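5-formaminoimidazole-4-carboxamide-1-(beta)-D-ribofuranosyl 5'-monophosphate synthetase (Methanocaldococcus jannaschii, PDB 2R7L) catalyses the ATP- and formate-dependent, folate-independent formylation of AICAR to FAICAR in purine biosynthesis, working as a homohexamer built from two trimers. Local coordinates at residues A[9-12]-A[13-16]; A[78-81]-A[82-86]; A[128-131]-A[132-136]. One frame throughout, in Å; residues are numbered along the deposited sequence.

Overall arrangement
All three contacts are worked examples of how a helix ends, and they fall into two places in the chain. Contacts 1 and 2 are neighbours, their centres 11 Å apart on the same side of the chain's centre: I10 and Y14 pack on R83, and N15 N lies 2.8 Å from N86 OD1, a probable hydrogen bond joining the loop after helix 4-11 to the end of helix 76-84. Both lie away from the ATP and AICAR sites. Contact 3, on helix 125-135, is about 36 Å from contact 1 and 37 Å from contact 2, centre to centre. It is the one near the active site, with the E128 side chain about 7 Å from a bound ATP.

Contact 1: residues A[9-12]-A[13-16]; sequences EIFD and KYNK
F11 and Y14 meet across a type I beta turn that takes the chain out of helix 4-11 and on toward strand 20-24. Their side chains cross at about a right angle, and the rings are oblique to each other, planes 57° apart. The touch is made at one corner of each ring, where F11 CD2 lies 3.4 Å from Y14 CD2. Above one face of the tyrosine, offset toward its rim, sits F11 CA in a CH-pi contact, 4.3 Å from the ring centroid. I10 adds its CG2 branch beside CE1 of the same ring. The phenol hydroxyl turns to another partner, hydrogen-bonding to S87 O, while I19 and I356 pack on F11.

K16 folds back over the turn. Its chain bends at chi2 (-73°) and again at chi4 (-51°), which carries CE past the F11 ring, 3.7 Å from CE1, and delivers the ammonium to the backbone of the turn. There NZ binds Y14 O and, weakly, D12 O; the D12 carboxylate stays beyond salt-bridge distance. F11 O is gripped twice. Y14 N closes the turn 3.0 Å from F11 O, from above the carbonyl plane and off its lone pairs. K16 NZ, by contrast, lies in the carbonyl plane on a lone pair of F11 O, also at 3.0 Å.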
loop_
_atom_site.group_PDB
_atom_site.type_symbol
_atom_site.label_atom_id
_atom_site.label_comp_id
_atom_site.label_asym_id
_atom_site.label_seq_id
_atom_site.Cartn_x
_atom_site.Cartn_y
_atom_site.Cartn_z
ATOM N N GLU A 9 6.240 5.750 38.778
ATOM C CA GLU A 9 7.610 5.955 39.228
ATOM C C GLU A 9 8.534 4.814 38.808
ATOM O O GLU A 9 9.753 4.934 38.902
ATOM C CB GLU A 9 7.660 6.175 40.745
ATOM C CG GLU A 9 6.961 7.461 41.199
ATOM C CD GLU A 9 7.103 7.731 42.691
ATOM O OE1 GLU A 9 8.173 7.420 43.263
ATOM O OE2 GLU A 9 6.143 8.265 43.291
ATOM N N ILE A 10 7.956 3.705 38.355
ATOM C CA ILE A 10 8.742 2.637 37.738
ATOM C C ILE A 10 9.005 3.018 36.282
ATOM O O ILE A 10 10.102 2.810 35.753
ATOM C CB ILE A 10 8.009 1.276 37.779
ATOM C CG1 ILE A 10 7.918 0.745 39.213
ATOM C CG2 ILE A 10 8.723 0.248 36.904
ATOM C CD1 ILE A 10 9.214 0.172 39.746
ATOM N N PHE A 11 7.982 3.587 35.651
ATOM C CA PHE A 11 8.043 3.992 34.258
ATOM C C PHE A 11 8.883 5.255 34.094
ATOM O O PHE A 11 9.481 5.473 33.040
ATOM C CB PHE A 11 6.631 4.232 33.717
ATOM C CG PHE A 11 6.598 4.644 32.273
ATOM C CD1 PHE A 11 6.348 5.962 31.919
ATOM C CD2 PHE A 11 6.827 3.717 31.267
ATOM C CE1 PHE A 11 6.324 6.346 30.584
ATOM C CE2 PHE A 11 6.804 4.094 29.936
ATOM C CZ PHE A 11 6.550 5.410 29.594
ATOM N N ASP A 12 8.918 6.084 35.137
ATOM C CA ASP A 12 9.697 7.322 35.115
ATOM C C ASP A 12 11.194 7.055 35.042
ATOM O O ASP A 12 11.968 7.929 34.661
ATOM C CB ASP A 12 9.384 8.185 36.336
ATOM C CG ASP A 12 8.217 9.120 36.102
ATOM O OD1 ASP A 12 7.911 9.408 34.923
ATOM O OD2 ASP A 12 7.610 9.574 37.097
ATOM N N LYS A 13 11.594 5.843 35.409
ATOM C CA LYS A 13 12.994 5.453 35.377
ATOM C C LYS A 13 13.299 4.675 34.106
ATOM O O LYS A 13 14.392 4.136 33.936
ATOM C CB LYS A 13 13.341 4.618 36.610
ATOM C CG LYS A 13 13.005 5.301 37.923
ATOM C CD LYS A 13 13.509 4.504 39.117
ATOM C CE LYS A 13 13.206 5.223 40.425
ATOM N NZ LYS A 13 13.829 4.537 41.592
ATOM N N TYR A 14 12.312 4.614 33.218
ATOM C CA TYR A 14 12.465 3.948 31.932
ATOM C C TYR A 14 13.207 4.860 30.954
ATOM O O TYR A 14 13.067 6.080 31.004
ATOM C CB TYR A 14 11.082 3.600 31.360
ATOM C CG TYR A 14 10.548 2.216 31.706
ATOM C CD1 TYR A 14 11.054 1.487 32.779
ATOM C CD2 TYR A 14 9.513 1.652 30.965
ATOM C CE1 TYR A 14 10.560 0.228 33.089
ATOM C CE2 TYR A 14 9.008 0.402 31.272
ATOM C CZ TYR A 14 9.535 -0.306 32.331
ATOM O OH TYR A 14 9.031 -1.553 32.626
ATOM N N ASN A 15 14.000 4.263 30.073
ATOM C CA ASN A 15 14.542 4.973 28.919
ATOM C C ASN A 15 13.427 5.262 27.918
ATOM O O ASN A 15 13.042 4.391 27.137
ATOM C CB ASN A 15 15.631 4.124 28.262
ATOM C CG ASN A 15 16.356 4.856 27.139
ATOM O OD1 ASN A 15 15.839 5.811 26.555
ATOM N ND2 ASN A 15 17.561 4.397 26.825
ATOM N N LYS A 16 12.903 6.485 27.947
ATOM C CA LYS A 16 11.742 6.858 27.128
ATOM C C LYS A 16 11.970 6.812 25.613
ATOM O O LYS A 16 11.040 7.065 24.842
ATOM C CB LYS A 16 11.240 8.252 27.508
ATOM C CG LYS A 16 11.030 8.471 28.995
ATOM C CD LYS A 16 9.799 7.750 29.518
ATOM C CE LYS A 16 9.565 8.101 30.976
ATOM N NZ LYS A 16 10.812 7.900 31.765
#

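Contact 2: residues A[78-81]-A[82-86]; sequences IQEK and LRELN
R83 and E80 form a salt bridge one turn apart near the C-terminal end of helix 76-84, which closes in a Schellman motif with N86 at positive phi. The ionic link is loose: R83 NH2 stands 3.4 Å from E80 OE2 in a weak bond, with the carboxylate and guanidinium planes 47° apart. A bend at chi3 (-54°) folds the arginine back along its own helix and lays one guanidinium face over Q79 O, 3.7 Å from the plane.

The strongest polar partner of R83 lies outside the helix, NH1 donating to L109 O. R83 NH2 also forms a salt bridge with E76, and Q79 OE1 accepts from L109 N. Among backbone bonds, E84 N to E80 O is 2.8 Å. Apolar contact is slight, I78 CG2 approaching L82 CD1 at 4.5 Å, while L82 and L85 turn to I65 of strand 63-66.

With an alanine in place of R83, E80 and E76 would probably lose their shared cation and L109 O a donor. E80 OE1 and E84 OE2 lie 2.6 Å apart, a closeness that may raise the pair's proton affinity, although the R83 cation beside E80 would probably work the other way.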
loop_
_atom_site.group_PDB
_atom_site.type_symbol
_atom_site.label_atom_id
_atom_site.label_comp_id
_atom_site.label_asym_id
_atom_site.label_seq_id
_atom_site.Cartn_x
_atom_site.Cartn_y
_atom_site.Cartn_z
ATOM N N ILE A 78 11.845 -12.273 36.439
ATOM C CA ILE A 78 11.228 -11.972 35.151
ATOM C C ILE A 78 10.746 -10.529 35.096
ATOM O O ILE A 78 10.863 -9.866 34.067
ATOM C CB ILE A 78 10.057 -12.930 34.848
ATOM C CG1 ILE A 78 10.528 -14.387 34.919
ATOM C CG2 ILE A 78 9.420 -12.607 33.499
ATOM C CD1 ILE A 78 11.741 -14.695 34.063
ATOM N N GLN A 79 10.208 -10.042 36.209
ATOM C CA GLN A 79 9.778 -8.656 36.288
ATOM C C GLN A 79 10.949 -7.705 36.051
ATOM O O GLN A 79 10.765 -6.606 35.525
ATOM C CB GLN A 79 9.155 -8.360 37.649
ATOM C CG GLN A 79 8.018 -9.279 38.047
ATOM C CD GLN A 79 7.288 -8.779 39.276
ATOM O OE1 GLN A 79 7.089 -7.575 39.446
ATOM N NE2 GLN A 79 6.878 -9.702 40.140
ATOM N N GLU A 80 12.147 -8.128 36.449
ATOM C CA GLU A 80 13.340 -7.292 36.313
ATOM C C GLU A 80 13.799 -7.157 34.872
ATOM O O GLU A 80 14.049 -6.051 34.399
ATOM C CB GLU A 80 14.487 -7.796 37.196
ATOM C CG GLU A 80 14.818 -6.855 38.350
ATOM C CD GLU A 80 15.471 -5.561 37.886
ATOM O OE1 GLU A 80 16.426 -5.630 37.085
ATOM O OE2 GLU A 80 15.034 -4.475 38.326
ATOM N N LYS A 81 13.917 -8.287 34.181
ATOM C CA LYS A 81 14.234 -8.275 32.764
ATOM C C LYS A 81 13.274 -7.365 32.002
ATOM O O LYS A 81 13.697 -6.587 31.151
ATOM C CB LYS A 81 14.174 -9.686 32.190
ATOM C CG LYS A 81 15.053 -10.681 32.909
ATOM C CD LYS A 81 15.076 -12.002 32.161
ATOM C CE LYS A 81 15.931 -13.033 32.871
ATOM N NZ LYS A 81 15.925 -14.324 32.137
ATOM N N LEU A 82 11.984 -7.459 32.320
ATOM C CA LEU A 82 10.972 -6.651 31.646
ATOM C C LEU A 82 11.163 -5.170 31.925
ATOM O O LEU A 82 10.921 -4.326 31.059
ATOM C CB LEU A 82 9.559 -7.077 32.057
ATOM C CG LEU A 82 9.022 -8.416 31.545
ATOM C CD1 LEU A 82 7.674 -8.726 32.189
ATOM C CD2 LEU A 82 8.907 -8.413 30.026
ATOM N N ARG A 83 11.592 -4.855 33.141
ATOM C CA ARG A 83 11.828 -3.470 33.524
ATOM C C ARG A 83 13.102 -2.928 32.882
ATOM O O ARG A 83 13.180 -1.748 32.556
ATOM C CB ARG A 83 11.894 -3.327 35.047
ATOM C CG ARG A 83 10.543 -3.119 35.724
ATOM C CD ARG A 83 10.736 -2.790 37.196
ATOM N NE ARG A 83 11.552 -3.809 37.851
ATOM C CZ ARG A 83 11.092 -4.684 38.738
ATOM N NH1 ARG A 83 9.816 -4.657 39.102
ATOM N NH2 ARG A 83 11.913 -5.582 39.269
ATOM N N GLU A 84 14.090 -3.799 32.699
ATOM C CA GLU A 84 15.366 -3.406 32.107
ATOM C C GLU A 84 15.242 -3.251 30.596
ATOM O O GLU A 84 16.104 -2.656 29.950
ATOM C CB GLU A 84 16.448 -4.438 32.425
ATOM C CG GLU A 84 16.959 -4.397 33.858
ATOM C CD GLU A 84 17.935 -5.523 34.163
ATOM O OE1 GLU A 84 18.240 -6.317 33.244
ATOM O OE2 GLU A 84 18.397 -5.618 35.322
ATOM N N LEU A 85 14.164 -3.801 30.042
ATOM C CA LEU A 85 13.905 -3.737 28.613
ATOM C C LEU A 85 12.957 -2.600 28.302
ATOM O O LEU A 85 12.599 -2.382 27.143
ATOM C CB LEU A 85 13.322 -5.060 28.117
ATOM C CG LEU A 85 14.343 -6.180 27.920
ATOM C CD1 LEU A 85 13.638 -7.490 27.656
ATOM C CD2 LEU A 85 15.295 -5.845 26.783
ATOM N N ASN A 86 12.557 -1.872 29.342
ATOM C CA ASN A 86 11.621 -0.750 29.201
ATOM C C ASN A 86 10.256 -1.168 28.639
ATOM O O ASN A 86 9.602 -0.405 27.920
ATOM C CB ASN A 86 12.242 0.367 28.357
ATOM C CG ASN A 86 13.611 0.782 28.864
ATOM O OD1 ASN A 86 13.730 1.466 29.883
ATOM N ND2 ASN A 86 14.654 0.364 28.158
#

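Contact 3: residues A[128-131]-A[132-136]; sequences EGKL and LREAG
Helix 125-135 runs beside the ATP-grasp active site, and its last two turns are tied together by K130 and E134 on one flank. These two side chains lie alongside each other, pointing the same way. K130 puts CG anti to its own N (chi1 179°) and stays extended as far as CE, then bends at chi4 (52°) to bring the ammonium round to the carboxylate of E134. K130 NZ and E134 OE2 form a salt bridge whose modelled length, 2.4 Å, is too short to be taken literally. The same oxygen of E134 lies 3.2 Å from K130 CG, so it rests against the lysine chain as well as its tip. E134 is extended beyond CG, with CB and CG both passing over K130 O.

R133 crosses K130 obliquely. Its NH2 comes 3.6 Å from K130 CA, and the two positive ends stay apart, K130 NZ to R133 NH2 5.2 Å.

Regular helical bonds run beneath, among them L132 N to E128 O and A135 N to L131 O, the latter 2.7 Å. The helix stops in a Schellman motif: G136, at positive phi (90°), sends its N back in weak bonds to L132 O and R133 O. Those backbone angles would push a beta carbon into the carbonyl oxygen of A135, which is why glycine suits the position.

The buried flank faces the five-stranded antiparallel sheet and helix 268-285. L132 packs on V308 and M311 of strand 306-312, and L131 on L278. From the same strand E310, a predicted magnesium ligand, brings its carboxylate OE2 close to E128 OE1.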
loop_
_atom_site.group_PDB
_atom_site.type_symbol
_atom_site.label_atom_id
_atom_site.label_comp_id
_atom_site.label_asym_id
_atom_site.label_seq_id
_atom_site.Cartn_x
_atom_site.Cartn_y
_atom_site.Cartn_z
ATOM N N GLU A 128 -19.166 -8.446 37.671
ATOM C CA GLU A 128 -19.522 -8.366 36.261
ATOM C C GLU A 128 -21.012 -8.074 36.086
ATOM O O GLU A 128 -21.398 -7.163 35.338
ATOM C CB GLU A 128 -19.158 -9.684 35.578
ATOM C CG GLU A 128 -18.648 -9.533 34.170
ATOM C CD GLU A 128 -18.323 -10.865 33.529
ATOM O OE1 GLU A 128 -19.267 -11.580 33.131
ATOM O OE2 GLU A 128 -17.125 -11.195 33.416
ATOM N N GLY A 129 -21.848 -8.843 36.786
ATOM C CA GLY A 129 -23.296 -8.665 36.712
ATOM C C GLY A 129 -23.727 -7.329 37.278
ATOM O O GLY A 129 -24.644 -6.686 36.763
ATOM N N LYS A 130 -23.057 -6.909 38.346
ATOM C CA LYS A 130 -23.287 -5.593 38.937
ATOM C C LYS A 130 -23.025 -4.519 37.890
ATOM O O LYS A 130 -23.864 -3.647 37.648
ATOM C CB LYS A 130 -22.368 -5.399 40.148
ATOM C CG LYS A 130 -22.501 -4.056 40.850
ATOM C CD LYS A 130 -21.722 -4.063 42.164
ATOM C CE LYS A 130 -21.701 -2.689 42.818
ATOM N NZ LYS A 130 -23.066 -2.104 42.963
ATOM N N LEU A 131 -21.858 -4.602 37.259
ATOM C CA LEU A 131 -21.470 -3.653 36.217
ATOM C C LEU A 131 -22.481 -3.599 35.068
ATOM O O LEU A 131 -22.974 -2.525 34.707
ATOM C CB LEU A 131 -20.073 -4.005 35.694
ATOM C CG LEU A 131 -19.452 -3.162 34.574
ATOM C CD1 LEU A 131 -19.605 -1.660 34.820
ATOM C CD2 LEU A 131 -17.992 -3.540 34.427
ATOM N N LEU A 132 -22.793 -4.763 34.505
ATOM C CA LEU A 132 -23.683 -4.848 33.344
ATOM C C LEU A 132 -25.100 -4.437 33.676
ATOM O O LEU A 132 -25.774 -3.781 32.878
ATOM C CB LEU A 132 -23.685 -6.271 32.785
ATOM C CG LEU A 132 -22.342 -6.777 32.253
ATOM C CD1 LEU A 132 -22.361 -8.292 32.110
ATOM C CD2 LEU A 132 -21.983 -6.101 30.923
ATOM N N ARG A 133 -25.556 -4.842 34.860
ATOM C CA ARG A 133 -26.879 -4.476 35.346
ATOM C C ARG A 133 -26.957 -2.974 35.557
ATOM O O ARG A 133 -27.890 -2.319 35.092
ATOM C CB ARG A 133 -27.196 -5.227 36.648
ATOM C CG ARG A 133 -28.328 -4.620 37.479
ATOM C CD ARG A 133 -28.765 -5.541 38.621
ATOM N NE ARG A 133 -27.646 -6.028 39.430
ATOM C CZ ARG A 133 -27.121 -5.368 40.459
ATOM N NH1 ARG A 133 -27.606 -4.178 40.806
ATOM N NH2 ARG A 133 -26.105 -5.895 41.137
ATOM N N GLU A 134 -25.962 -2.426 36.249
ATOM C CA GLU A 134 -25.930 -0.989 36.524
ATOM C C GLU A 134 -25.708 -0.141 35.273
ATOM O O GLU A 134 -26.239 0.966 35.162
ATOM C CB GLU A 134 -24.878 -0.667 37.580
ATOM C CG GLU A 134 -25.215 -1.207 38.953
ATOM C CD GLU A 134 -24.489 -0.469 40.048
ATOM O OE1 GLU A 134 -24.544 0.783 40.057
ATOM O OE2 GLU A 134 -23.865 -1.139 40.899
ATOM N N ALA A 135 -24.933 -0.667 34.327
ATOM C CA ALA A 135 -24.745 0.007 33.042
ATOM C C ALA A 135 -26.049 0.037 32.261
ATOM O O ALA A 135 -26.232 0.860 31.364
ATOM C CB ALA A 135 -23.659 -0.682 32.235
ATOM N N GLY A 136 -26.958 -0.875 32.598
ATOM C CA GLY A 136 -28.252 -0.936 31.925
ATOM C C GLY A 136 -28.233 -1.850 30.716
ATOM O O GLY A 136 -28.917 -1.597 29.724
#